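Local coordinates for protein spherulin-4 (Aspergillus clavatus, PDB 5C5G) that probably acts as a glycoside hydrolase in the biosynthesis of galactosaminogalactan, with a binding site for N-acetyl-D-galactosamine in a (beta/alpha) barrel, at residues A128-L133 with S159-T164; I113-T118 with D135-T140; I202-T207 with T235-G240; V10-Y15 with G243-F248. All blocks are in the same frame, centred on the assembly; numbering follows the deposited sequence.

Contact 1 (A128-L133 with S159-T164); sequences AYLREL and SRYLST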
# COMPACT_ATOMS: atom_id res chain seq x y z
N ALA A 128 -10.79 10.14 16.68
CA ALA A 128 -9.98 11.32 16.99
C ALA A 128 -8.49 11.05 16.82
O ALA A 128 -7.73 11.89 16.31
CB ALA A 128 -10.28 11.81 18.42
N TYR A 129 -8.06 9.86 17.22
CA TYR A 129 -6.67 9.44 17.08
C TYR A 129 -6.30 9.37 15.62
O TYR A 129 -5.26 9.91 15.21
CB TYR A 129 -6.53 8.07 17.75
CG TYR A 129 -5.22 7.29 17.68
CD1 TYR A 129 -4.91 6.52 16.58
CD2 TYR A 129 -4.38 7.22 18.79
CE1 TYR A 129 -3.76 5.75 16.56
CE2 TYR A 129 -3.23 6.45 18.77
CZ TYR A 129 -2.94 5.71 17.65
OH TYR A 129 -1.82 4.91 17.63
N LEU A 130 -7.13 8.73 14.80
CA LEU A 130 -6.82 8.62 13.38
C LEU A 130 -6.84 9.97 12.70
O LEU A 130 -6.01 10.25 11.83
CB LEU A 130 -7.78 7.66 12.68
CG LEU A 130 -7.68 6.20 13.13
CD1 LEU A 130 -8.76 5.36 12.49
CD2 LEU A 130 -6.30 5.61 12.80
N ARG A 131 -7.78 10.84 13.08
CA ARG A 131 -7.83 12.17 12.48
C ARG A 131 -6.59 12.98 12.84
O ARG A 131 -6.05 13.73 12.00
CB ARG A 131 -9.09 12.91 12.92
CG ARG A 131 -10.35 12.44 12.19
CD ARG A 131 -11.66 12.93 12.86
NE ARG A 131 -11.85 14.39 12.90
CZ ARG A 131 -12.30 15.13 11.89
NH1 ARG A 131 -12.56 14.56 10.72
NH2 ARG A 131 -12.49 16.44 12.03
N GLU A 132 -6.13 12.85 14.08
CA GLU A 132 -4.90 13.52 14.49
C GLU A 132 -3.72 13.03 13.65
O GLU A 132 -2.89 13.83 13.21
CB GLU A 132 -4.62 13.32 15.98
CG GLU A 132 -3.34 14.02 16.42
CD GLU A 132 -3.16 14.14 17.91
OE1 GLU A 132 -4.11 13.85 18.66
OE2 GLU A 132 -2.05 14.54 18.32
N LEU A 133 -3.63 11.74 13.43
CA LEU A 133 -2.55 11.20 12.62
C LEU A 133 -2.58 11.75 11.21
O LEU A 133 -1.53 12.05 10.65
CB LEU A 133 -2.57 9.68 12.60
CG LEU A 133 -2.21 9.02 13.93
CD1 LEU A 133 -2.22 7.51 13.75
CD2 LEU A 133 -0.87 9.50 14.50
N SER A 159 -17.44 2.40 8.38
CA SER A 159 -17.29 3.27 7.24
C SER A 159 -16.88 4.68 7.64
O SER A 159 -16.32 5.39 6.81
CB SER A 159 -18.59 3.32 6.43
OG SER A 159 -19.66 3.84 7.20
N ARG A 160 -17.13 5.09 8.87
CA ARG A 160 -16.75 6.42 9.31
C ARG A 160 -15.25 6.63 9.31
O ARG A 160 -14.78 7.78 9.30
CB ARG A 160 -17.34 6.72 10.69
CG ARG A 160 -18.82 6.99 10.66
CD ARG A 160 -19.44 6.94 12.04
NE ARG A 160 -19.62 5.56 12.47
CZ ARG A 160 -20.32 5.20 13.54
NH1 ARG A 160 -20.43 3.91 13.84
NH2 ARG A 160 -20.91 6.11 14.31
N TYR A 161 -14.48 5.56 9.29
CA TYR A 161 -13.03 5.71 9.21
C TYR A 161 -12.53 5.98 7.80
O TYR A 161 -11.43 6.50 7.62
CB TYR A 161 -12.36 4.46 9.76
CG TYR A 161 -12.53 4.23 11.25
CD1 TYR A 161 -12.55 5.28 12.15
CD2 TYR A 161 -12.64 2.94 11.76
CE1 TYR A 161 -12.69 5.05 13.51
CE2 TYR A 161 -12.78 2.72 13.14
CZ TYR A 161 -12.81 3.78 14.00
OH TYR A 161 -12.93 3.58 15.34
N LEU A 162 -13.31 5.64 6.78
CA LEU A 162 -12.80 5.69 5.42
C LEU A 162 -12.39 7.09 5.00
O LEU A 162 -11.42 7.26 4.25
CB LEU A 162 -13.81 5.14 4.43
CG LEU A 162 -14.13 3.66 4.61
CD1 LEU A 162 -15.26 3.26 3.68
CD2 LEU A 162 -12.92 2.75 4.39
N SER A 163 -13.11 8.11 5.46
CA SER A 163 -12.81 9.47 5.00
C SER A 163 -11.59 10.06 5.69
O SER A 163 -11.13 11.14 5.30
CB SER A 163 -14.03 10.37 5.17
OG SER A 163 -14.33 10.50 6.54
N THR A 164 -11.03 9.37 6.68
CA THR A 164 -9.81 9.84 7.35
C THR A 164 -8.53 9.45 6.61
O THR A 164 -7.44 9.90 6.97
CB THR A 164 -9.73 9.35 8.81
OG1 THR A 164 -9.51 7.93 8.88
CG2 THR A 164 -11.00 9.69 9.53
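The Tyr161 ring takes the methyl CD1 of Leu130 on one face, 3.8 Å from ring atom CD1 of Tyr161 and displaced toward the rim. This is a CH-pi contact, with Leu130 CD1 23° off the ring normal. In the (beta/alpha) barrel it joins helix 124-139 to the loop that leads from strand 148-152 to strand 167-172. The two side chains meet at about a right angle; CD1 is the branch on the ring, and Leu130 CB lies 4.2 Å from Thr164 OG1. Tyr161 suits a place that is greasy on its face and polar at its end: the ring lies against Leu130 and the side chain also touches Ile126 and Leu127, while the hydroxyl of this buried residue is hydrogen-bonded to Gln121 O and Asp123 N just before the same helix.

One helical residue further on, the aliphatic part of exposed Arg131 passes across Thr164, CG lying 3.9 Å from Thr164 CG2. Arginine fits this margin because its methylenes can cover a threonine methyl while the chain, bent at chi3 (63°), carries the guanidinium onward. The two branches of Thr164 act differently. Its methyl faces Arg131; with chi1 at 69°, OG1 sits between the backbone N and the carbonyl carbon and turns back on its own segment. There OG1 donates to Tyr161 O at 2.7 Å, in the carbonyl plane and on a lone pair, and Thr164 N is a second donor to that oxygen.

Contact 2 (I113-T118 with D135-T140); sequences IFFDET and DVVKGT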
# COMPACT_ATOMS: atom_id res chain seq x y z
N ILE A 113 2.26 8.18 4.34
CA ILE A 113 2.40 7.18 5.37
C ILE A 113 1.33 6.11 5.21
O ILE A 113 0.15 6.40 4.93
CB ILE A 113 2.27 7.81 6.78
CG1 ILE A 113 3.39 8.86 7.00
CG2 ILE A 113 2.29 6.77 7.87
CD1 ILE A 113 4.81 8.33 7.04
N PHE A 114 1.77 4.87 5.41
CA PHE A 114 0.92 3.68 5.46
C PHE A 114 0.82 3.26 6.92
O PHE A 114 1.82 2.83 7.50
CB PHE A 114 1.57 2.58 4.62
CG PHE A 114 0.89 1.24 4.70
CD1 PHE A 114 -0.17 0.95 3.88
CD2 PHE A 114 1.35 0.26 5.56
CE1 PHE A 114 -0.78 -0.31 3.92
CE2 PHE A 114 0.76 -1.00 5.59
CZ PHE A 114 -0.30 -1.28 4.77
N PHE A 115 -0.36 3.40 7.52
CA PHE A 115 -0.59 3.05 8.92
C PHE A 115 -1.12 1.64 8.99
O PHE A 115 -2.25 1.35 8.57
CB PHE A 115 -1.60 4.00 9.54
CG PHE A 115 -1.08 5.41 9.72
CD1 PHE A 115 -0.13 5.68 10.71
CD2 PHE A 115 -1.55 6.45 8.95
CE1 PHE A 115 0.35 6.96 10.90
CE2 PHE A 115 -1.08 7.75 9.14
CZ PHE A 115 -0.12 8.01 10.13
N ASP A 116 -0.31 0.73 9.52
CA ASP A 116 -0.71 -0.66 9.66
C ASP A 116 -1.51 -0.88 10.93
O ASP A 116 -1.37 -0.16 11.92
CB ASP A 116 0.51 -1.57 9.62
CG ASP A 116 0.18 -2.98 9.18
OD1 ASP A 116 -0.92 -3.23 8.62
OD2 ASP A 116 1.01 -3.87 9.41
N GLU A 117 -2.37 -1.88 10.86
CA GLU A 117 -3.16 -2.35 12.00
C GLU A 117 -4.09 -1.29 12.53
O GLU A 117 -4.21 -1.12 13.74
CB GLU A 117 -2.25 -2.82 13.14
CG GLU A 117 -1.15 -3.77 12.73
CD GLU A 117 -0.01 -3.84 13.75
OE1 GLU A 117 0.39 -2.79 14.33
OE2 GLU A 117 0.49 -4.96 13.97
N THR A 118 -4.78 -0.58 11.67
CA THR A 118 -5.79 0.34 12.17
C THR A 118 -7.02 -0.49 12.59
O THR A 118 -7.25 -1.59 12.08
CB THR A 118 -6.16 1.37 11.11
OG1 THR A 118 -6.56 0.70 9.91
CG2 THR A 118 -4.98 2.29 10.82
N ASP A 135 -3.80 14.66 10.35
CA ASP A 135 -3.33 16.04 10.47
C ASP A 135 -1.81 16.12 10.55
O ASP A 135 -1.19 16.99 9.96
CB ASP A 135 -3.95 16.71 11.71
CG ASP A 135 -5.41 17.09 11.52
OD1 ASP A 135 -5.91 17.06 10.37
OD2 ASP A 135 -6.05 17.44 12.53
N VAL A 136 -1.21 15.20 11.28
CA VAL A 136 0.24 15.15 11.38
C VAL A 136 0.87 14.88 10.02
O VAL A 136 1.81 15.57 9.60
CB VAL A 136 0.72 14.12 12.42
CG1 VAL A 136 2.24 13.98 12.40
CG2 VAL A 136 0.24 14.51 13.81
N VAL A 137 0.37 13.89 9.29
CA VAL A 137 0.93 13.59 7.99
C VAL A 137 0.78 14.78 7.05
O VAL A 137 1.73 15.16 6.35
CB VAL A 137 0.27 12.37 7.39
CG1 VAL A 137 0.73 12.14 5.95
CG2 VAL A 137 0.59 11.16 8.23
N LYS A 138 -0.41 15.37 7.01
CA LYS A 138 -0.67 16.49 6.10
C LYS A 138 0.12 17.73 6.47
O LYS A 138 0.34 18.59 5.61
CB LYS A 138 -2.16 16.82 6.08
CG LYS A 138 -3.07 15.69 5.60
CD LYS A 138 -2.89 15.34 4.13
CE LYS A 138 -3.90 14.27 3.69
NZ LYS A 138 -3.61 13.66 2.34
N GLY A 139 0.53 17.87 7.73
CA GLY A 139 1.19 19.08 8.19
C GLY A 139 2.69 19.01 8.37
O GLY A 139 3.32 20.00 8.73
N THR A 140 3.28 17.85 8.10
CA THR A 140 4.71 17.66 8.34
C THR A 140 5.51 17.80 7.05
O THR A 140 5.30 17.06 6.08
CB THR A 140 4.98 16.30 8.99
OG1 THR A 140 4.30 16.21 10.25
CG2 THR A 140 6.46 16.12 9.25
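Between residues 113-118 of the strand and 135-140 of the helix the CA atoms come closest at Ile113 and Val137, 7.1 Å apart, a spacing bridged by side chains alone. Val137 sends one methyl into the angle between two strand residues. Its CG2 lies 3.8 Å from Ile113 CG1 and 3.7 Å from Phe115 CZ, meeting the phenyl ring at its edge, near the ring plane. With chi1 173°, CG1 is anti to the backbone N and CG2 anti to the carbonyl carbon; CG2 is the branch that fills the angle.

Ile113 and Phe115 alternate with Phe114 along the strand, which is why both point outward to the helices while Phe114 lies toward Tyr15. The two outward neighbours also pack on each other: Ile113 CG2 stands 3.5 Å above the Phe115 ring, over its centre. The phenyl ring therefore has a methyl over one face and another at its edge. Helix 86-103 adds Tyr96 and Ile93 to the same layer.

In the last turn Val136 O is met locally: Thr140 OG1 donates to it at 2.7 Å, tilted 34° from the carbonyl plane, and Gly139 N reaches it from the opposite face. Val137 O is bonded to His147 ND1.

The strand and helix belong to the beta-alpha-beta unit 112-116, 124-139, 148-152. Beyond Phe115 the strand delivers Asp116, a residue of the N-acetyl-D-galactosamine site, hydrogen-bonded to Tyr76 OH. Branched and aromatic hydrocarbon groups supply the junction, so its cohesion rests on shape and burial, with no hydrogen bond passing between residues 113-118 and 135-140.

Contact 3 (I202-T207 with T235-G240); sequences IHSVPT and TDYYAG. With EDO (1,2-ethanediol), chain C.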
# COMPACT_ATOMS: atom_id res chain seq x y z
N ILE A 202 -4.74 -9.45 -2.21
CA ILE A 202 -5.10 -10.85 -2.34
C ILE A 202 -3.83 -11.63 -2.60
O ILE A 202 -3.21 -11.48 -3.65
CB ILE A 202 -6.09 -11.09 -3.50
CG1 ILE A 202 -7.32 -10.19 -3.36
CG2 ILE A 202 -6.52 -12.55 -3.54
CD1 ILE A 202 -8.19 -10.17 -4.62
N HIS A 203 -3.45 -12.47 -1.65
CA HIS A 203 -2.27 -13.31 -1.81
C HIS A 203 -2.69 -14.77 -1.92
O HIS A 203 -3.88 -15.09 -1.87
CB HIS A 203 -1.28 -13.07 -0.68
CG HIS A 203 -1.84 -13.24 0.70
ND1 HIS A 203 -2.21 -14.46 1.22
CD2 HIS A 203 -2.07 -12.33 1.67
CE1 HIS A 203 -2.65 -14.29 2.45
NE2 HIS A 203 -2.57 -13.00 2.75
N SER A 204 -1.72 -15.66 -2.09
CA SER A 204 -1.98 -17.09 -2.10
C SER A 204 -2.94 -17.47 -3.22
O SER A 204 -3.71 -18.43 -3.10
CB SER A 204 -2.52 -17.55 -0.74
OG SER A 204 -1.69 -17.05 0.32
N VAL A 205 -2.87 -16.76 -4.33
CA VAL A 205 -3.68 -17.13 -5.49
C VAL A 205 -3.11 -18.42 -6.10
O VAL A 205 -1.91 -18.51 -6.36
CB VAL A 205 -3.68 -16.03 -6.54
CG1 VAL A 205 -4.55 -16.42 -7.72
CG2 VAL A 205 -4.18 -14.73 -5.94
N PRO A 206 -3.96 -19.45 -6.32
CA PRO A 206 -3.46 -20.68 -6.94
C PRO A 206 -2.86 -20.39 -8.30
O PRO A 206 -3.35 -19.53 -9.03
CB PRO A 206 -4.72 -21.53 -7.10
CG PRO A 206 -5.69 -21.00 -6.12
CD PRO A 206 -5.38 -19.54 -5.97
N THR A 207 -1.82 -21.13 -8.67
CA THR A 207 -1.14 -20.83 -9.93
C THR A 207 -2.04 -21.09 -11.13
O THR A 207 -1.80 -20.54 -12.20
CB THR A 207 0.17 -21.61 -10.07
OG1 THR A 207 -0.09 -22.99 -9.88
CG2 THR A 207 1.19 -21.14 -9.05
N THR A 235 3.62 -17.96 0.72
CA THR A 235 4.59 -17.76 1.79
C THR A 235 5.43 -16.56 1.41
O THR A 235 5.79 -16.40 0.24
CB THR A 235 5.49 -18.98 1.93
OG1 THR A 235 4.69 -20.13 2.17
CG2 THR A 235 6.49 -18.81 3.08
N ASP A 236 5.72 -15.69 2.37
CA ASP A 236 6.57 -14.52 2.13
C ASP A 236 6.02 -13.67 0.99
O ASP A 236 6.77 -13.14 0.14
CB ASP A 236 8.02 -14.93 1.87
CG ASP A 236 8.66 -15.54 3.08
OD1 ASP A 236 8.42 -15.04 4.19
OD2 ASP A 236 9.41 -16.52 2.91
N TYR A 237 4.71 -13.52 0.98
CA TYR A 237 4.01 -12.87 -0.12
C TYR A 237 4.21 -11.36 -0.20
O TYR A 237 3.82 -10.77 -1.20
CB TYR A 237 2.51 -13.22 -0.12
CG TYR A 237 1.90 -13.46 1.24
CD1 TYR A 237 1.64 -12.41 2.13
CD2 TYR A 237 1.57 -14.74 1.64
CE1 TYR A 237 1.09 -12.65 3.36
CE2 TYR A 237 1.02 -15.00 2.86
CZ TYR A 237 0.77 -13.94 3.72
OH TYR A 237 0.22 -14.21 4.94
N TYR A 238 4.82 -10.74 0.82
CA TYR A 238 5.21 -9.33 0.73
C TYR A 238 6.71 -9.17 0.67
O TYR A 238 7.22 -8.05 0.67
CB TYR A 238 4.67 -8.52 1.92
CG TYR A 238 3.18 -8.70 2.15
CD1 TYR A 238 2.29 -8.75 1.10
CD2 TYR A 238 2.68 -8.80 3.44
CE1 TYR A 238 0.93 -8.91 1.32
CE2 TYR A 238 1.33 -8.96 3.67
CZ TYR A 238 0.46 -9.01 2.60
OH TYR A 238 -0.90 -9.19 2.82
N ALA A 239 7.44 -10.28 0.57
CA ALA A 239 8.90 -10.24 0.61
C ALA A 239 9.52 -10.88 -0.60
O ALA A 239 10.72 -11.16 -0.61
CB ALA A 239 9.41 -10.88 1.89
N GLY A 240 8.73 -11.05 -1.65
CA GLY A 240 9.22 -11.58 -2.90
C GLY A 240 8.16 -11.32 -3.94
O GLY A 240 7.04 -10.92 -3.62
C1 EDO C . 5.75 -6.76 -3.02
O1 EDO C . 6.57 -7.58 -2.19
C2 EDO C . 6.09 -7.11 -4.46
O2 EDO C . 5.62 -8.43 -4.76
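His203 and Tyr237 form the tight half of this contact, a face-to-face stack with ring centroids 3.7 Å apart and planes only 3° from parallel. Tyr237 CZ lies over the centre of the imidazole, and His203 CB continues the overlap onto the phenol ring. A chi1 of 55°, with CG between backbone N and carbonyl carbon, brings the imidazole face onto Tyr237. The rotation of its ring is further set by ND1, which shares a hydrogen bond of 2.8 Å with Ser204 OG. Flat, polar-edged histidine suits this place, since it can stack by its face and bond by its rim.

Tyr238 comes to the imidazole edge instead, OH lying 3.5 Å from His203 CD2 near the ring plane; that hydroxyl is hydrogen-bonded to Glu172. Its own ring receives Tyr237 CD1 over its centre.

Toward the outside the contact thins: exposed Asp236 and Ala239 close a type I turn. On the side facing Val12, a 1,2-ethanediol, probably from the crystallisation liquor, donates from O2 to Gly240 O at 3.1 Å.

The loops after the strands carry the active site in (beta/alpha) barrels; consistent with this, the cluster borders Glu172 and Tyr15 of the N-acetyl-D-galactosamine site.

Contact 4 (V10-Y15 with G243-F248); sequences VFVPLY and GQWSEF. With EDO (1,2-ethanediol), chain B; EDO (1,2-ethanediol), chain C.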
# COMPACT_ATOMS: atom_id res chain seq x y z
N VAL A 10 -1.47 0.06 -8.83
CA VAL A 10 -0.81 -1.12 -8.31
C VAL A 10 -0.29 -0.81 -6.91
O VAL A 10 0.53 0.10 -6.73
CB VAL A 10 0.35 -1.58 -9.23
CG1 VAL A 10 1.12 -2.71 -8.60
CG2 VAL A 10 -0.19 -1.99 -10.60
N PHE A 11 -0.80 -1.52 -5.92
CA PHE A 11 -0.38 -1.36 -4.53
C PHE A 11 0.72 -2.38 -4.27
O PHE A 11 0.56 -3.56 -4.59
CB PHE A 11 -1.56 -1.62 -3.62
CG PHE A 11 -1.25 -1.44 -2.19
CD1 PHE A 11 -1.13 -0.17 -1.65
CD2 PHE A 11 -1.07 -2.52 -1.38
CE1 PHE A 11 -0.83 -0.01 -0.31
CE2 PHE A 11 -0.77 -2.36 -0.05
CZ PHE A 11 -0.65 -1.12 0.48
N VAL A 12 1.84 -1.93 -3.72
CA VAL A 12 3.01 -2.79 -3.55
C VAL A 12 3.49 -2.73 -2.10
O VAL A 12 4.12 -1.75 -1.70
CB VAL A 12 4.17 -2.38 -4.47
CG1 VAL A 12 5.25 -3.46 -4.46
CG2 VAL A 12 3.67 -2.15 -5.91
N PRO A 13 3.18 -3.76 -1.31
CA PRO A 13 3.77 -3.84 0.03
C PRO A 13 5.18 -4.38 -0.14
O PRO A 13 5.39 -5.59 -0.19
CB PRO A 13 2.85 -4.79 0.78
CG PRO A 13 2.15 -5.57 -0.27
CD PRO A 13 2.26 -4.88 -1.58
N LEU A 14 6.14 -3.48 -0.28
CA LEU A 14 7.47 -3.84 -0.72
C LEU A 14 8.34 -4.16 0.49
O LEU A 14 9.23 -3.40 0.86
CB LEU A 14 8.08 -2.72 -1.57
CG LEU A 14 9.42 -3.03 -2.22
CD1 LEU A 14 9.27 -4.16 -3.22
CD2 LEU A 14 9.98 -1.81 -2.90
N TYR A 15 8.05 -5.29 1.12
CA TYR A 15 8.76 -5.68 2.33
C TYR A 15 9.86 -6.67 1.95
O TYR A 15 10.13 -7.64 2.65
CB TYR A 15 7.82 -6.26 3.39
CG TYR A 15 6.60 -5.41 3.71
CD1 TYR A 15 6.55 -4.06 3.36
CD2 TYR A 15 5.49 -5.97 4.30
CE1 TYR A 15 5.44 -3.30 3.64
CE2 TYR A 15 4.36 -5.21 4.58
CZ TYR A 15 4.35 -3.87 4.22
OH TYR A 15 3.22 -3.11 4.48
N GLY A 243 5.04 -15.46 -9.18
CA GLY A 243 5.36 -15.96 -10.49
C GLY A 243 4.63 -15.31 -11.64
O GLY A 243 5.05 -15.48 -12.79
N GLN A 244 3.55 -14.59 -11.36
CA GLN A 244 2.80 -13.89 -12.40
C GLN A 244 2.76 -12.39 -12.14
O GLN A 244 1.84 -11.70 -12.55
CB GLN A 244 1.38 -14.47 -12.50
CG GLN A 244 1.43 -15.90 -13.03
CD GLN A 244 0.08 -16.55 -13.09
OE1 GLN A 244 -0.82 -16.07 -13.79
NE2 GLN A 244 -0.09 -17.64 -12.35
N TRP A 245 3.77 -11.88 -11.45
CA TRP A 245 3.86 -10.45 -11.15
C TRP A 245 3.80 -9.60 -12.42
O TRP A 245 3.02 -8.64 -12.51
CB TRP A 245 5.14 -10.20 -10.36
CG TRP A 245 5.59 -8.77 -10.26
CD1 TRP A 245 6.72 -8.25 -10.80
CD2 TRP A 245 4.95 -7.71 -9.54
NE1 TRP A 245 6.83 -6.92 -10.47
CE2 TRP A 245 5.76 -6.57 -9.70
CE3 TRP A 245 3.78 -7.62 -8.79
CZ2 TRP A 245 5.42 -5.33 -9.14
CZ3 TRP A 245 3.45 -6.38 -8.24
CH2 TRP A 245 4.28 -5.27 -8.40
N SER A 246 4.60 -9.93 -13.43
CA SER A 246 4.61 -9.12 -14.64
C SER A 246 3.25 -9.19 -15.35
O SER A 246 2.78 -8.19 -15.89
CB SER A 246 5.75 -9.51 -15.58
OG SER A 246 5.69 -10.87 -15.92
N GLU A 247 2.64 -10.37 -15.36
CA GLU A 247 1.33 -10.55 -15.98
C GLU A 247 0.27 -9.74 -15.24
O GLU A 247 -0.58 -9.11 -15.86
CB GLU A 247 0.93 -12.03 -16.03
CG GLU A 247 1.72 -12.86 -17.02
CD GLU A 247 3.05 -13.39 -16.50
OE1 GLU A 247 3.52 -13.02 -15.41
OE2 GLU A 247 3.66 -14.19 -17.24
N PHE A 248 0.31 -9.77 -13.92
CA PHE A 248 -0.59 -8.96 -13.12
C PHE A 248 -0.47 -7.48 -13.47
O PHE A 248 -1.47 -6.82 -13.73
CB PHE A 248 -0.32 -9.20 -11.62
CG PHE A 248 -0.91 -8.17 -10.71
CD1 PHE A 248 -2.27 -7.92 -10.67
CD2 PHE A 248 -0.09 -7.41 -9.90
CE1 PHE A 248 -2.78 -6.94 -9.83
CE2 PHE A 248 -0.61 -6.45 -9.06
CZ PHE A 248 -1.95 -6.22 -9.04
C1 EDO B . -0.37 -4.98 2.94
O1 EDO B . -1.69 -4.60 3.36
C2 EDO B . 0.51 -5.52 4.06
O2 EDO B . 0.92 -4.49 4.98
C1 EDO C . 5.75 -6.76 -3.02
O1 EDO C . 6.57 -7.58 -2.19
C2 EDO C . 6.09 -7.11 -4.46
O2 EDO C . 5.62 -8.43 -4.76
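Apolar contacts between Val10 and Val12 of strand 9-13 and Trp245 and Phe248 of helix 245-252 carry this junction. Val10 CG1 is shared, lying 4.1 Å from both Trp245 CH2 and Phe248 CE2. With chi1 at 174° this methyl is anti to the backbone N, and it is the branch that meets the rings. Val12, two residues on, brings CG2 to 4.0 Å from the same Trp245 CH2, at the edge of the indole and near its plane; the two side chains meet at about a right angle. Beta-branched valines suit the strand, and Val10 and the long Phe248 side chain together bridge the 9.2 Å between their CA atoms.

Polar bonds flank the apolar layer. Trp245 NE1, buried with its ring, is satisfied by Pro25 O, so the indole is held at one end by a hydrogen bond and its far corner, CH2, rests against both valine methyls. Gln244 occupies the N-cap position, and its carbonyl accepts from Phe248 N in the first helical turn.

Two molecules of 1,2-ethanediol, probably from the crystallisation liquor, lie beside the strand and the loop after it. Tyr15 OH shares a 2.7 Å hydrogen bond with O2 of the molecule in chain B, while Val12 CG1 lies 3.6 Å from C1 of the one in chain C.

The last helix packs on the first strand, covering the seam where strand 9-13 pairs with strand 227-230, as in a closed (beta/alpha) barrel; the loop that follows the strand carries Tyr15 of the N-acetyl-D-galactosamine site.

Contacts 1 and 2 share helix 124-139 and touch through Leu133 and Phe115, whereas contacts 3 and 4 lie on the opposite side of the chain's centre and touch through Tyr238, Pro13 and Tyr15. Contacts 2 and 4 are alike in kind, buried strand-to-helix layers made of hydrocarbon, and they meet inside the barrel where Phe114 packs on Phe11 and Tyr15. Contact 1 is also largely buried but joins a helix to a loop, with an exposed arginine at its margin. Contact 3, only partly buried, is a stack of aromatic rings with polar rims. Of the sugar-site residues, Asp116 ends strand 112-116, and Tyr15 follows strand 9-13 in the loop.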